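Alpha-glucosidase (PDB 5XFM) probably hydrolyses beta-L-arabinopyranosides and alpha-galactosides, as a bifunctional calcium-containing enzyme of glycoside hydrolase family 97. Local coordinates at residues Ser53-Asn58 with Val122-Thr127; Ala96-Cys101 with Gly112-Val117; Arg296-Trp301 with Val315-Phe320; Tyr326-Ile331 with Gly355-Leu360. The protein carries 1 engineered substitution. One frame throughout, in Å; residues are numbered along the deposited sequence.

Interaction 1 (Ser53-Asn58 with Val122-Thr127)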
loop_
_atom_site.group_PDB
_atom_site.type_symbol
_atom_site.label_atom_id
_atom_site.label_comp_id
_atom_site.label_asym_id
_atom_site.label_seq_id
_atom_site.Cartn_x
_atom_site.Cartn_y
_atom_site.Cartn_z
ATOM N N SER A 53 -26.040 -3.626 -0.692
ATOM C CA SER A 53 -25.066 -3.343 0.358
ATOM C C SER A 53 -25.455 -2.080 1.106
ATOM O O SER A 53 -25.806 -1.080 0.489
ATOM C CB SER A 53 -23.669 -3.181 -0.244
ATOM O OG SER A 53 -23.268 -4.338 -0.957
ATOM N N PRO A 54 -25.388 -2.116 2.438
ATOM C CA PRO A 54 -25.938 -1.035 3.261
ATOM C C PRO A 54 -25.187 0.292 3.114
ATOM O O PRO A 54 -23.979 0.317 2.858
ATOM C CB PRO A 54 -25.806 -1.576 4.693
ATOM C CG PRO A 54 -25.556 -3.040 4.548
ATOM C CD PRO A 54 -24.842 -3.207 3.254
ATOM N N LEU A 55 -25.933 1.384 3.244
ATOM C CA LEU A 55 -25.381 2.735 3.262
ATOM C C LEU A 55 -25.782 3.413 4.558
ATOM O O LEU A 55 -26.685 2.952 5.254
ATOM C CB LEU A 55 -25.878 3.555 2.070
ATOM C CG LEU A 55 -25.388 3.217 0.664
ATOM C CD1 LEU A 55 -26.233 3.941 -0.368
ATOM C CD2 LEU A 55 -23.929 3.609 0.522
ATOM N N GLY A 56 -25.120 4.511 4.896
ATOM C CA GLY A 56 -25.620 5.329 5.981
ATOM C C GLY A 56 -24.683 5.438 7.153
ATOM O O GLY A 56 -23.538 4.981 7.093
ATOM N N MET A 57 -25.158 6.088 8.210
ATOM C CA MET A 57 -24.324 6.299 9.382
ATOM C C MET A 57 -25.164 6.707 10.583
ATOM O O MET A 57 -26.306 7.125 10.448
ATOM C CB MET A 57 -23.253 7.353 9.103
ATOM C CG MET A 57 -23.801 8.732 8.802
ATOM S SD MET A 57 -22.472 9.936 8.706
ATOM C CE MET A 57 -21.536 9.229 7.363
ATOM N N ASN A 58 -24.571 6.562 11.755
ATOM C CA ASN A 58 -25.129 7.000 13.019
ATOM C C ASN A 58 -24.269 8.138 13.568
ATOM O O ASN A 58 -23.037 7.993 13.715
ATOM C CB ASN A 58 -25.175 5.808 13.978
ATOM C CG ASN A 58 -25.795 6.137 15.316
ATOM O OD1 ASN A 58 -26.578 7.065 15.434
ATOM N ND2 ASN A 58 -25.443 5.357 16.340
ATOM N N VAL A 122 -15.451 2.371 -8.402
ATOM C CA VAL A 122 -16.446 3.183 -7.729
ATOM C C VAL A 122 -15.811 3.827 -6.503
ATOM O O VAL A 122 -15.195 3.145 -5.701
ATOM C CB VAL A 122 -17.657 2.350 -7.295
ATOM C CG1 VAL A 122 -18.614 3.202 -6.476
ATOM C CG2 VAL A 122 -18.358 1.746 -8.509
ATOM N N ALA A 123 -15.917 5.141 -6.373
ATOM C CA ALA A 123 -15.481 5.795 -5.143
ATOM C C ALA A 123 -16.663 6.543 -4.569
ATOM O O ALA A 123 -17.291 7.310 -5.272
ATOM C CB ALA A 123 -14.324 6.740 -5.401
ATOM N N PHE A 124 -17.013 6.319 -3.312
ATOM C CA PHE A 124 -18.167 7.047 -2.808
ATOM C C PHE A 124 -17.966 7.558 -1.403
ATOM O O PHE A 124 -17.217 6.981 -0.626
ATOM C CB PHE A 124 -19.446 6.194 -2.898
ATOM C CG PHE A 124 -19.542 5.095 -1.879
ATOM C CD1 PHE A 124 -19.020 3.841 -2.145
ATOM C CD2 PHE A 124 -20.207 5.297 -0.678
ATOM C CE1 PHE A 124 -19.126 2.827 -1.226
ATOM C CE2 PHE A 124 -20.310 4.281 0.251
ATOM C CZ PHE A 124 -19.766 3.044 -0.026
ATOM N N ARG A 125 -18.605 8.680 -1.094
ATOM C CA ARG A 125 -18.454 9.253 0.238
ATOM C C ARG A 125 -19.717 9.964 0.680
ATOM O O ARG A 125 -20.614 10.223 -0.124
ATOM C CB ARG A 125 -17.265 10.219 0.288
ATOM C CG ARG A 125 -17.460 11.503 -0.497
ATOM C CD ARG A 125 -16.445 12.561 -0.081
ATOM N NE ARG A 125 -16.499 13.719 -0.966
ATOM C CZ ARG A 125 -15.597 14.696 -0.989
ATOM N NH1 ARG A 125 -14.546 14.666 -0.177
ATOM N NH2 ARG A 125 -15.745 15.702 -1.838
ATOM N N TYR A 126 -19.800 10.240 1.975
ATOM C CA TYR A 126 -20.920 10.991 2.517
ATOM C C TYR A 126 -20.537 12.454 2.718
ATOM O O TYR A 126 -19.385 12.760 3.020
ATOM C CB TYR A 126 -21.380 10.397 3.846
ATOM C CG TYR A 126 -21.672 8.918 3.814
ATOM C CD1 TYR A 126 -20.697 7.997 4.167
ATOM C CD2 TYR A 126 -22.927 8.440 3.447
ATOM C CE1 TYR A 126 -20.952 6.645 4.157
ATOM C CE2 TYR A 126 -23.193 7.085 3.428
ATOM C CZ TYR A 126 -22.198 6.189 3.786
ATOM O OH TYR A 126 -22.443 4.835 3.780
ATOM N N THR A 127 -21.504 13.351 2.573
ATOM C CA THR A 127 -21.308 14.744 2.959
ATOM C C THR A 127 -22.337 15.127 4.018
ATOM O O THR A 127 -23.461 14.619 4.017
ATOM C CB THR A 127 -21.399 15.709 1.753
ATOM O OG1 THR A 127 -22.655 15.547 1.079
ATOM C CG2 THR A 127 -20.265 15.448 0.770
#
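The phenol ring of Y126 is met obliquely from two quarters by segment 53-58: the methyl of M57 comes in near its base and the backbone N of G56 near its hydroxyl end. M57 CE lies 3.5 Å from Y126 CD1, almost as close to CG, and the M57 sulfur stands back at 5.5 Å from the Y126 ring centroid, 26° off the normal, a Met-aromatic contact led by the methyl. A bend at chi3 (60°) brings CE back toward the ring, and the two side chains run past each other in opposite senses. The second ring, F124, is approached obliquely by one methyl of L55, with L55 CD2 3.7 Å from F124 CE2. Y40 also meets F124.

A hydrogen bond runs from G56 N to Y126 OH, 2.9 Å long and fairly straight at 162°. The same hydroxyl is hydrogen-bonded to T144 OG1, so this buried oxygen is gripped from both the loop and strand 136-147. At the backbone angles of G56 a side chain would collide with the carbonyl oxygen of L55.

No backbone hydrogen bonds join the two segments, whose nearest CA atoms, those of G56 and Y126, are 8.1 Å apart. Side chains of strand 121-128 instead pack across onto the break in strand 47-59, as in the core between the two antiparallel sheets of a beta-sandwich, consistent with the galactose-mutarotase-like N-terminal region of family 97.

Interaction 2 (Ala96-Cys101 with Gly112-Val117)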
loop_
_atom_site.group_PDB
_atom_site.type_symbol
_atom_site.label_atom_id
_atom_site.label_comp_id
_atom_site.label_asym_id
_atom_site.label_seq_id
_atom_site.Cartn_x
_atom_site.Cartn_y
_atom_site.Cartn_z
ATOM N N ALA A 96 -14.874 9.798 -15.376
ATOM C CA ALA A 96 -15.869 9.136 -14.538
ATOM C C ALA A 96 -17.215 9.844 -14.573
ATOM O O ALA A 96 -17.307 11.012 -14.956
ATOM C CB ALA A 96 -15.372 9.047 -13.110
ATOM N N ASN A 97 -18.264 9.134 -14.174
ATOM C CA ASN A 97 -19.567 9.762 -14.001
ATOM C C ASN A 97 -19.914 9.885 -12.527
ATOM O O ASN A 97 -19.739 8.944 -11.759
ATOM C CB ASN A 97 -20.654 8.992 -14.753
ATOM C CG ASN A 97 -20.524 9.124 -16.258
ATOM O OD1 ASN A 97 -20.141 10.176 -16.767
ATOM N ND2 ASN A 97 -20.836 8.054 -16.979
ATOM N N GLU A 98 -20.397 11.059 -12.146
ATOM C CA GLU A 98 -20.667 11.378 -10.752
ATOM C C GLU A 98 -22.155 11.507 -10.452
ATOM O O GLU A 98 -22.866 12.297 -11.079
ATOM C CB GLU A 98 -19.961 12.673 -10.362
ATOM C CG GLU A 98 -20.082 13.010 -8.892
ATOM C CD GLU A 98 -19.547 14.393 -8.573
ATOM O OE1 GLU A 98 -18.467 14.480 -7.953
ATOM O OE2 GLU A 98 -20.198 15.390 -8.958
ATOM N N LEU A 99 -22.617 10.711 -9.498
ATOM C CA LEU A 99 -23.988 10.774 -9.016
ATOM C C LEU A 99 -24.033 11.378 -7.621
ATOM O O LEU A 99 -23.425 10.853 -6.702
ATOM C CB LEU A 99 -24.616 9.381 -8.994
ATOM C CG LEU A 99 -25.993 9.306 -8.334
ATOM C CD1 LEU A 99 -27.003 10.149 -9.111
ATOM C CD2 LEU A 99 -26.458 7.865 -8.207
ATOM N N THR A 100 -24.749 12.483 -7.459
ATOM C CA THR A 100 -24.939 13.071 -6.143
ATOM C C THR A 100 -26.358 12.820 -5.665
ATOM O O THR A 100 -27.321 13.224 -6.308
ATOM C CB THR A 100 -24.653 14.589 -6.126
ATOM O OG1 THR A 100 -23.321 14.840 -6.595
ATOM C CG2 THR A 100 -24.792 15.133 -4.707
ATOM N N CYS A 101 -26.475 12.118 -4.549
ATOM C CA CYS A 101 -27.763 11.802 -3.950
ATOM C C CYS A 101 -28.014 12.632 -2.694
ATOM O O CYS A 101 -27.159 12.717 -1.807
ATOM C CB CYS A 101 -27.839 10.309 -3.623
ATOM S SG CYS A 101 -27.745 9.250 -5.088
ATOM N N GLY A 112 -25.684 13.922 2.275
ATOM C CA GLY A 112 -25.381 13.647 0.878
ATOM C C GLY A 112 -24.582 12.361 0.679
ATOM O O GLY A 112 -23.820 11.959 1.559
ATOM N N VAL A 113 -24.774 11.699 -0.462
ATOM C CA VAL A 113 -23.911 10.581 -0.864
ATOM C C VAL A 113 -23.446 10.783 -2.301
ATOM O O VAL A 113 -24.257 10.983 -3.195
ATOM C CB VAL A 113 -24.625 9.206 -0.749
ATOM C CG1 VAL A 113 -23.636 8.062 -0.961
ATOM C CG2 VAL A 113 -25.311 9.062 0.589
ATOM N N ILE A 114 -22.138 10.734 -2.520
ATOM C CA ILE A 114 -21.565 10.980 -3.841
ATOM C C ILE A 114 -20.848 9.754 -4.371
ATOM O O ILE A 114 -19.955 9.221 -3.707
ATOM C CB ILE A 114 -20.561 12.156 -3.829
ATOM C CG1 ILE A 114 -21.259 13.460 -3.457
ATOM C CG2 ILE A 114 -19.902 12.306 -5.194
ATOM C CD1 ILE A 114 -21.361 13.703 -1.987
ATOM N N PHE A 115 -21.228 9.343 -5.579
ATOM C CA PHE A 115 -20.601 8.232 -6.290
ATOM C C PHE A 115 -19.817 8.721 -7.501
ATOM O O PHE A 115 -20.343 9.459 -8.322
ATOM C CB PHE A 115 -21.654 7.221 -6.763
ATOM C CG PHE A 115 -22.524 6.673 -5.665
ATOM C CD1 PHE A 115 -23.667 7.345 -5.262
ATOM C CD2 PHE A 115 -22.203 5.473 -5.044
ATOM C CE1 PHE A 115 -24.476 6.833 -4.261
ATOM C CE2 PHE A 115 -23.005 4.954 -4.036
ATOM C CZ PHE A 115 -24.143 5.634 -3.645
ATOM N N ARG A 116 -18.550 8.340 -7.595
ATOM C CA ARG A 116 -17.767 8.580 -8.802
ATOM C C ARG A 116 -17.398 7.249 -9.428
ATOM O O ARG A 116 -16.671 6.452 -8.838
ATOM C CB ARG A 116 -16.519 9.401 -8.489
ATOM C CG ARG A 116 -16.834 10.828 -8.087
ATOM C CD ARG A 116 -15.602 11.577 -7.614
ATOM N NE ARG A 116 -15.951 12.939 -7.222
ATOM C CZ ARG A 116 -15.111 13.791 -6.644
ATOM N NH1 ARG A 116 -13.866 13.418 -6.369
ATOM N NH2 ARG A 116 -15.524 15.011 -6.323
ATOM N N VAL A 117 -17.921 7.001 -10.619
ATOM C CA VAL A 117 -17.718 5.722 -11.269
ATOM C C VAL A 117 -16.905 5.870 -12.545
ATOM O O VAL A 117 -17.382 6.435 -13.529
ATOM C CB VAL A 117 -19.060 5.038 -11.590
ATOM C CG1 VAL A 117 -18.825 3.612 -12.060
ATOM C CG2 VAL A 117 -19.958 5.043 -10.364
HETATM O O HOH W 1 -18.637 16.437 -6.264
#
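With CG anti to the backbone N (chi1 -175°) and an extended chain beyond it, E98 runs alongside R116, whose own chain is extended from CG to NE after a chi1 of -68°. The two charged ends therefore meet nearly coplanar, their planes 23° apart. In a salt bridge, R116 NE donates to the anti lone pair of E98 OE1 at 3.0 Å, in the guanidinium plane, while NH2 adds a weak bond to the same oxygen. A water donates to E98 OE1 as well, at 2.6 Å. I114 CG2 flanks the carboxylate's stem, 3.8 Å from E98 CG. With R116 cut back to an alanine, the E98 carboxylate is likely to lose its charged mate and its stem to turn more freely.

On the other face, L99 CD2 and C101 SG come to the F115 ring; C101 SG sits at the ring edge, 4.1 Å from F115 CE1. Six backbone bonds tie the hydrogen-bonded pairs N97-V117, L99-F115 and C101-V113, including L99 N to F115 O at 2.8 Å.

This is the ladder of the beta hairpin 91-104/110-117, set between strands 69-83 and 121-128. Its L99, F115 and V117 face packs on strands 17-20 and 26-31 of the opposing sheet.

Interaction 3 (Arg296-Trp301 with Val315-Phe320)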
loop_
_atom_site.group_PDB
_atom_site.type_symbol
_atom_site.label_atom_id
_atom_site.label_comp_id
_atom_site.label_asym_id
_atom_site.label_seq_id
_atom_site.Cartn_x
_atom_site.Cartn_y
_atom_site.Cartn_z
ATOM N N ARG A 296 17.595 4.604 -4.358
ATOM C CA ARG A 296 17.997 3.332 -3.776
ATOM C C ARG A 296 18.829 3.561 -2.531
ATOM O O ARG A 296 19.620 4.505 -2.463
ATOM C CB ARG A 296 18.807 2.504 -4.776
ATOM C CG ARG A 296 18.038 1.948 -5.955
ATOM C CD ARG A 296 17.896 2.979 -7.059
ATOM N NE ARG A 296 19.179 3.570 -7.424
ATOM C CZ ARG A 296 20.012 3.063 -8.326
ATOM N NH1 ARG A 296 19.707 1.938 -8.961
ATOM N NH2 ARG A 296 21.156 3.680 -8.591
ATOM N N GLY A 297 18.631 2.708 -1.536
ATOM C CA GLY A 297 19.388 2.800 -0.307
ATOM C C GLY A 297 20.035 1.489 0.083
ATOM O O GLY A 297 19.576 0.413 -0.300
ATOM N N THR A 298 21.144 1.583 0.807
ATOM C CA THR A 298 21.700 0.421 1.481
ATOM C C THR A 298 21.236 0.444 2.933
ATOM O O THR A 298 20.950 1.505 3.493
ATOM C CB THR A 298 23.232 0.374 1.401
ATOM O OG1 THR A 298 23.774 1.593 1.918
ATOM C CG2 THR A 298 23.675 0.200 -0.043
ATOM N N TRP A 299 21.186 -0.725 3.550
ATOM C CA TRP A 299 20.456 -0.876 4.793
ATOM C C TRP A 299 21.086 -1.990 5.610
ATOM O O TRP A 299 20.870 -3.168 5.323
ATOM C CB TRP A 299 18.983 -1.176 4.486
ATOM C CG TRP A 299 18.083 -1.295 5.675
ATOM C CD1 TRP A 299 18.242 -0.700 6.895
ATOM C CD2 TRP A 299 16.859 -2.036 5.746
ATOM N NE1 TRP A 299 17.196 -1.036 7.725
ATOM C CE2 TRP A 299 16.335 -1.857 7.044
ATOM C CE3 TRP A 299 16.161 -2.842 4.839
ATOM C CZ2 TRP A 299 15.137 -2.448 7.455
ATOM C CZ3 TRP A 299 14.977 -3.438 5.253
ATOM C CH2 TRP A 299 14.475 -3.233 6.548
ATOM N N SER A 300 21.900 -1.613 6.593
ATOM C CA SER A 300 22.679 -2.585 7.357
ATOM C C SER A 300 21.824 -3.465 8.274
ATOM O O SER A 300 22.080 -4.662 8.405
ATOM C CB SER A 300 23.774 -1.865 8.169
ATOM O OG SER A 300 23.273 -1.259 9.350
ATOM N N TRP A 301 20.804 -2.883 8.895
ATOM C CA TRP A 301 20.054 -3.594 9.929
ATOM C C TRP A 301 19.301 -4.834 9.433
ATOM O O TRP A 301 19.090 -5.758 10.197
ATOM C CB TRP A 301 19.060 -2.652 10.618
ATOM C CG TRP A 301 18.248 -3.345 11.670
ATOM C CD1 TRP A 301 18.557 -3.488 12.993
ATOM C CD2 TRP A 301 17.000 -4.019 11.475
ATOM N NE1 TRP A 301 17.572 -4.202 13.636
ATOM C CE2 TRP A 301 16.607 -4.541 12.724
ATOM C CE3 TRP A 301 16.177 -4.233 10.363
ATOM C CZ2 TRP A 301 15.422 -5.259 12.893
ATOM C CZ3 TRP A 301 15.004 -4.944 10.533
ATOM C CH2 TRP A 301 14.637 -5.447 11.788
ATOM N N VAL A 315 29.868 3.134 8.121
ATOM C CA VAL A 315 30.863 3.538 7.132
ATOM C C VAL A 315 30.909 2.497 6.020
ATOM O O VAL A 315 30.942 2.826 4.833
ATOM C CB VAL A 315 32.271 3.706 7.745
ATOM C CG1 VAL A 315 33.333 3.797 6.642
ATOM C CG2 VAL A 315 32.326 4.935 8.637
ATOM N N ARG A 316 30.905 1.232 6.419
ATOM C CA ARG A 316 30.895 0.124 5.472
ATOM C C ARG A 316 29.710 0.197 4.511
ATOM O O ARG A 316 29.882 0.044 3.301
ATOM C CB ARG A 316 30.878 -1.207 6.234
ATOM C CG ARG A 316 32.262 -1.696 6.612
ATOM C CD ARG A 316 32.217 -2.971 7.431
ATOM N NE ARG A 316 33.558 -3.369 7.847
ATOM C CZ ARG A 316 34.021 -3.232 9.086
ATOM N NH1 ARG A 316 33.245 -2.713 10.031
ATOM N NH2 ARG A 316 35.258 -3.613 9.381
ATOM N N TYR A 317 28.513 0.440 5.038
ATOM C CA TYR A 317 27.323 0.471 4.186
ATOM C C TYR A 317 27.212 1.749 3.358
ATOM O O TYR A 317 26.615 1.752 2.280
ATOM C CB TYR A 317 26.067 0.260 5.033
ATOM C CG TYR A 317 25.663 -1.193 5.064
ATOM C CD1 TYR A 317 26.363 -2.100 5.846
ATOM C CD2 TYR A 317 24.592 -1.662 4.311
ATOM C CE1 TYR A 317 26.018 -3.431 5.881
ATOM C CE2 TYR A 317 24.239 -3.002 4.341
ATOM C CZ TYR A 317 24.957 -3.879 5.133
ATOM O OH TYR A 317 24.630 -5.213 5.188
ATOM N N ILE A 318 27.782 2.834 3.867
ATOM C CA ILE A 318 27.902 4.062 3.094
ATOM C C ILE A 318 28.821 3.832 1.892
ATOM O O ILE A 318 28.512 4.231 0.762
ATOM C CB ILE A 318 28.436 5.211 3.976
ATOM C CG1 ILE A 318 27.328 5.711 4.909
ATOM C CG2 ILE A 318 28.964 6.349 3.127
ATOM C CD1 ILE A 318 27.816 6.627 6.004
ATOM N N ASP A 319 29.947 3.170 2.147
ATOM C CA ASP A 319 30.888 2.786 1.099
ATOM C C ASP A 319 30.229 1.873 0.077
ATOM O O ASP A 319 30.455 2.005 -1.124
ATOM C CB ASP A 319 32.114 2.082 1.696
ATOM C CG ASP A 319 33.074 3.040 2.376
ATOM O OD1 ASP A 319 32.980 4.264 2.140
ATOM O OD2 ASP A 319 33.929 2.563 3.153
ATOM N N PHE A 320 29.429 0.934 0.573
ATOM C CA PHE A 320 28.720 -0.017 -0.276
ATOM C C PHE A 320 27.717 0.722 -1.158
ATOM O O PHE A 320 27.588 0.430 -2.342
ATOM C CB PHE A 320 28.027 -1.089 0.580
ATOM C CG PHE A 320 27.303 -2.136 -0.220
ATOM C CD1 PHE A 320 27.912 -2.746 -1.302
ATOM C CD2 PHE A 320 26.017 -2.518 0.118
ATOM C CE1 PHE A 320 27.247 -3.715 -2.040
ATOM C CE2 PHE A 320 25.346 -3.484 -0.623
ATOM C CZ PHE A 320 25.964 -4.079 -1.702
HETATM O O HOH W 2 21.861 -5.793 4.738
#
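One direct hydrogen bond joins strand to helix: T298 OG1 donates to the backbone O of Y317 over 2.9 Å, arriving well above the carbonyl plane, 50° out of it. A chi1 of 55° places OG1 between the backbone N and carbonyl carbon of T298 and points it at the helix. A water makes a second polar link, donating to W299 O and accepting from Y317 OH, each at 2.9 Å.

Most of the packing gathers round the Y317 ring. S300 CB lies over its face in a CH-pi contact, 3.5 Å from the centroid and 12° off the normal. S300 CA stands 3.3 Å above the same ring plane, nearer the rim, and T298 CB is at the ring edge. T298 also sends its methyl to F320, where T298 CG2 approaches F320 CD2 to 3.6 Å. W304 meets the Y317 ring edge-to-face.

T298 thus serves both ways, its hydroxyl to the helix backbone and its methyl to a phenyl ring, in a packing of helix 311-324 on strand 295-299 of the TIM-barrel-like domain. S300 OG is hydrogen-bonded instead to Q314 and S308, so its methylene meets the aromatic face while the buried hydroxyl is satisfied elsewhere.

Interaction 4 (Tyr326-Ile331 with Gly355-Leu360)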
loop_
_atom_site.group_PDB
_atom_site.type_symbol
_atom_site.label_atom_id
_atom_site.label_comp_id
_atom_site.label_asym_id
_atom_site.label_seq_id
_atom_site.Cartn_x
_atom_site.Cartn_y
_atom_site.Cartn_z
ATOM N N TYR A 326 24.356 3.936 -5.268
ATOM C CA TYR A 326 23.063 4.171 -4.634
ATOM C C TYR A 326 23.011 5.558 -4.010
ATOM O O TYR A 326 24.024 6.072 -3.521
ATOM C CB TYR A 326 22.763 3.098 -3.582
ATOM C CG TYR A 326 22.197 1.820 -4.167
ATOM C CD1 TYR A 326 22.181 1.610 -5.542
ATOM C CD2 TYR A 326 21.652 0.839 -3.347
ATOM C CE1 TYR A 326 21.659 0.451 -6.081
ATOM C CE2 TYR A 326 21.126 -0.323 -3.879
ATOM C CZ TYR A 326 21.132 -0.511 -5.245
ATOM O OH TYR A 326 20.612 -1.663 -5.780
ATOM N N GLU A 327 21.824 6.158 -4.045
ATOM C CA GLU A 327 21.618 7.517 -3.555
ATOM C C GLU A 327 21.618 7.630 -2.040
ATOM O O GLU A 327 21.995 8.667 -1.495
ATOM C CB GLU A 327 20.310 8.100 -4.101
ATOM C CG GLU A 327 20.309 8.362 -5.597
ATOM C CD GLU A 327 20.264 7.096 -6.427
ATOM O OE1 GLU A 327 19.525 6.162 -6.050
ATOM O OE2 GLU A 327 20.967 7.036 -7.459
ATOM N N TYR A 328 21.156 6.591 -1.357
ATOM C CA TYR A 328 20.926 6.699 0.079
ATOM C C TYR A 328 21.529 5.565 0.894
ATOM O O TYR A 328 21.874 4.504 0.367
ATOM C CB TYR A 328 19.422 6.806 0.358
ATOM C CG TYR A 328 18.801 8.041 -0.270
ATOM C CD1 TYR A 328 19.153 9.316 0.164
ATOM C CD2 TYR A 328 17.902 7.932 -1.321
ATOM C CE1 TYR A 328 18.606 10.443 -0.417
ATOM C CE2 TYR A 328 17.349 9.055 -1.908
ATOM C CZ TYR A 328 17.705 10.304 -1.454
ATOM O OH TYR A 328 17.161 11.421 -2.040
ATOM N N ALA A 329 21.702 5.844 2.182
ATOM C CA ALA A 329 21.966 4.832 3.186
ATOM C C ALA A 329 21.027 5.050 4.368
ATOM O O ALA A 329 20.942 6.155 4.911
ATOM C CB ALA A 329 23.423 4.875 3.641
ATOM N N LEU A 330 20.317 3.998 4.757
ATOM C CA LEU A 330 19.403 4.047 5.895
ATOM C C LEU A 330 20.085 3.571 7.172
ATOM O O LEU A 330 20.566 2.443 7.238
ATOM C CB LEU A 330 18.162 3.193 5.623
ATOM C CG LEU A 330 17.278 2.869 6.835
ATOM C CD1 LEU A 330 16.720 4.133 7.498
ATOM C CD2 LEU A 330 16.151 1.920 6.440
ATOM N N ILE A 331 20.147 4.444 8.173
ATOM C CA ILE A 331 20.675 4.072 9.482
ATOM C C ILE A 331 19.503 3.802 10.424
ATOM O O ILE A 331 18.676 4.684 10.656
ATOM C CB ILE A 331 21.600 5.166 10.056
ATOM C CG1 ILE A 331 22.762 5.435 9.090
ATOM C CG2 ILE A 331 22.114 4.766 11.433
ATOM C CD1 ILE A 331 23.777 6.458 9.599
ATOM N N GLY A 355 29.186 10.777 -2.253
ATOM C CA GLY A 355 28.002 10.933 -3.086
ATOM C C GLY A 355 26.805 10.171 -2.540
ATOM O O GLY A 355 25.981 9.662 -3.297
ATOM N N VAL A 356 26.708 10.120 -1.214
ATOM C CA VAL A 356 25.669 9.368 -0.520
ATOM C C VAL A 356 24.991 10.266 0.514
ATOM O O VAL A 356 25.655 11.043 1.200
ATOM C CB VAL A 356 26.254 8.118 0.201
ATOM C CG1 VAL A 356 25.214 7.472 1.113
ATOM C CG2 VAL A 356 26.794 7.109 -0.801
ATOM N N GLU A 357 23.671 10.161 0.625
ATOM C CA GLU A 357 22.926 10.894 1.640
ATOM C C GLU A 357 22.194 9.923 2.559
ATOM O O GLU A 357 22.024 8.753 2.216
ATOM C CB GLU A 357 21.963 11.871 0.963
ATOM C CG GLU A 357 22.649 13.167 0.544
ATOM C CD GLU A 357 21.932 13.872 -0.580
ATOM O OE1 GLU A 357 21.383 13.170 -1.453
ATOM O OE2 GLU A 357 21.920 15.122 -0.597
ATOM N N LEU A 358 21.759 10.399 3.722
ATOM C CA LEU A 358 21.227 9.495 4.739
ATOM C C LEU A 358 19.730 9.617 5.033
ATOM O O LEU A 358 19.131 10.687 4.920
ATOM C CB LEU A 358 21.986 9.681 6.055
ATOM C CG LEU A 358 23.501 9.531 6.021
ATOM C CD1 LEU A 358 24.041 9.695 7.420
ATOM C CD2 LEU A 358 23.878 8.172 5.458
ATOM N N PHE A 359 19.143 8.481 5.395
ATOM C CA PHE A 359 17.842 8.432 6.049
ATOM C C PHE A 359 18.088 8.001 7.480
ATOM O O PHE A 359 18.881 7.086 7.721
ATOM C CB PHE A 359 16.899 7.447 5.361
ATOM C CG PHE A 359 16.152 8.017 4.198
ATOM C CD1 PHE A 359 16.827 8.465 3.077
ATOM C CD2 PHE A 359 14.762 8.043 4.195
ATOM C CE1 PHE A 359 16.141 8.961 1.992
ATOM C CE2 PHE A 359 14.066 8.536 3.106
ATOM C CZ PHE A 359 14.754 8.996 2.006
ATOM N N LEU A 360 17.436 8.654 8.432
ATOM C CA LEU A 360 17.577 8.258 9.829
ATOM C C LEU A 360 16.272 7.721 10.417
ATOM O O LEU A 360 15.182 8.241 10.129
ATOM C CB LEU A 360 18.092 9.426 10.670
ATOM C CG LEU A 360 19.483 9.938 10.294
ATOM C CD1 LEU A 360 19.948 11.008 11.270
ATOM C CD2 LEU A 360 20.473 8.781 10.248
HETATM O O HOH W 3 26.100 6.845 -4.826
HETATM O O HOH W 4 21.817 11.181 -3.262
#
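Strands 328-331 and 357-360 run parallel, their axes 28° apart, and four backbone hydrogen bonds join segments 326-331 and 355-360 in the staggered pattern of a parallel pair, from E357 N to E327 O, just before the first strand, to I331 N to F359 O (3.0 Å) at the other end.

Y328 and F359 form a T-shaped pair. The edge of F359 points at the face of Y328, with centroids 4.9 Å apart and planes at 77°; F359 CE1 stands over the centre of the tyrosine ring and lies 3.5 Å from Y328 CD1. F359 CG lies anti to its carbonyl carbon (chi1 -85°), which sets the ring beside Y328. E327 CB covers the opposite face of Y328, whose hydroxyl is hydrogen-bonded to R293 O. E357 CB also touches the ring, 3.9 Å from Y328 CD1. A valine at Y328 would probably leave the F359 edge without its aromatic face and R293 O without its hydroxyl partner.

On the other side of the strands, A329 CB meets L358 CD2 at 3.8 Å, and I331 CB meets L360 CD2 at the same distance. Where the strands begin, one water joins E327 O to E357 OE1 and another joins Y326 O to G355 O. G355 is the C-prime residue of the Schellman motif ending helix 341-353.

That helix covers I331, V356 and L358, helix 311-324 touches I331 and V356, and strands 295-299 and 399-403 flank the pair in the parallel sheet.

The four contacts form two clusters on opposite sides of the chain's centre, interactions 1 and 2 in the N-terminal family region and interactions 3 and 4 in the glycoside hydrolase region, with 44 to 49 Å between centres. Along the chain, interaction 2 is nested within the loop closed by interaction 1; interactions 3 and 4 follow in series. The first two centres lie 11 Å apart and share a sheet through neighbouring strands 110-117 and 121-128, where A123 O and R116 N probably hydrogen-bond. Interactions 3 and 4, 7 Å apart, meet through strands 295-299 and 328-331, together building successive beta-alpha units of the TIM-barrel-like domain, which in such glycoside hydrolases usually carries the active site.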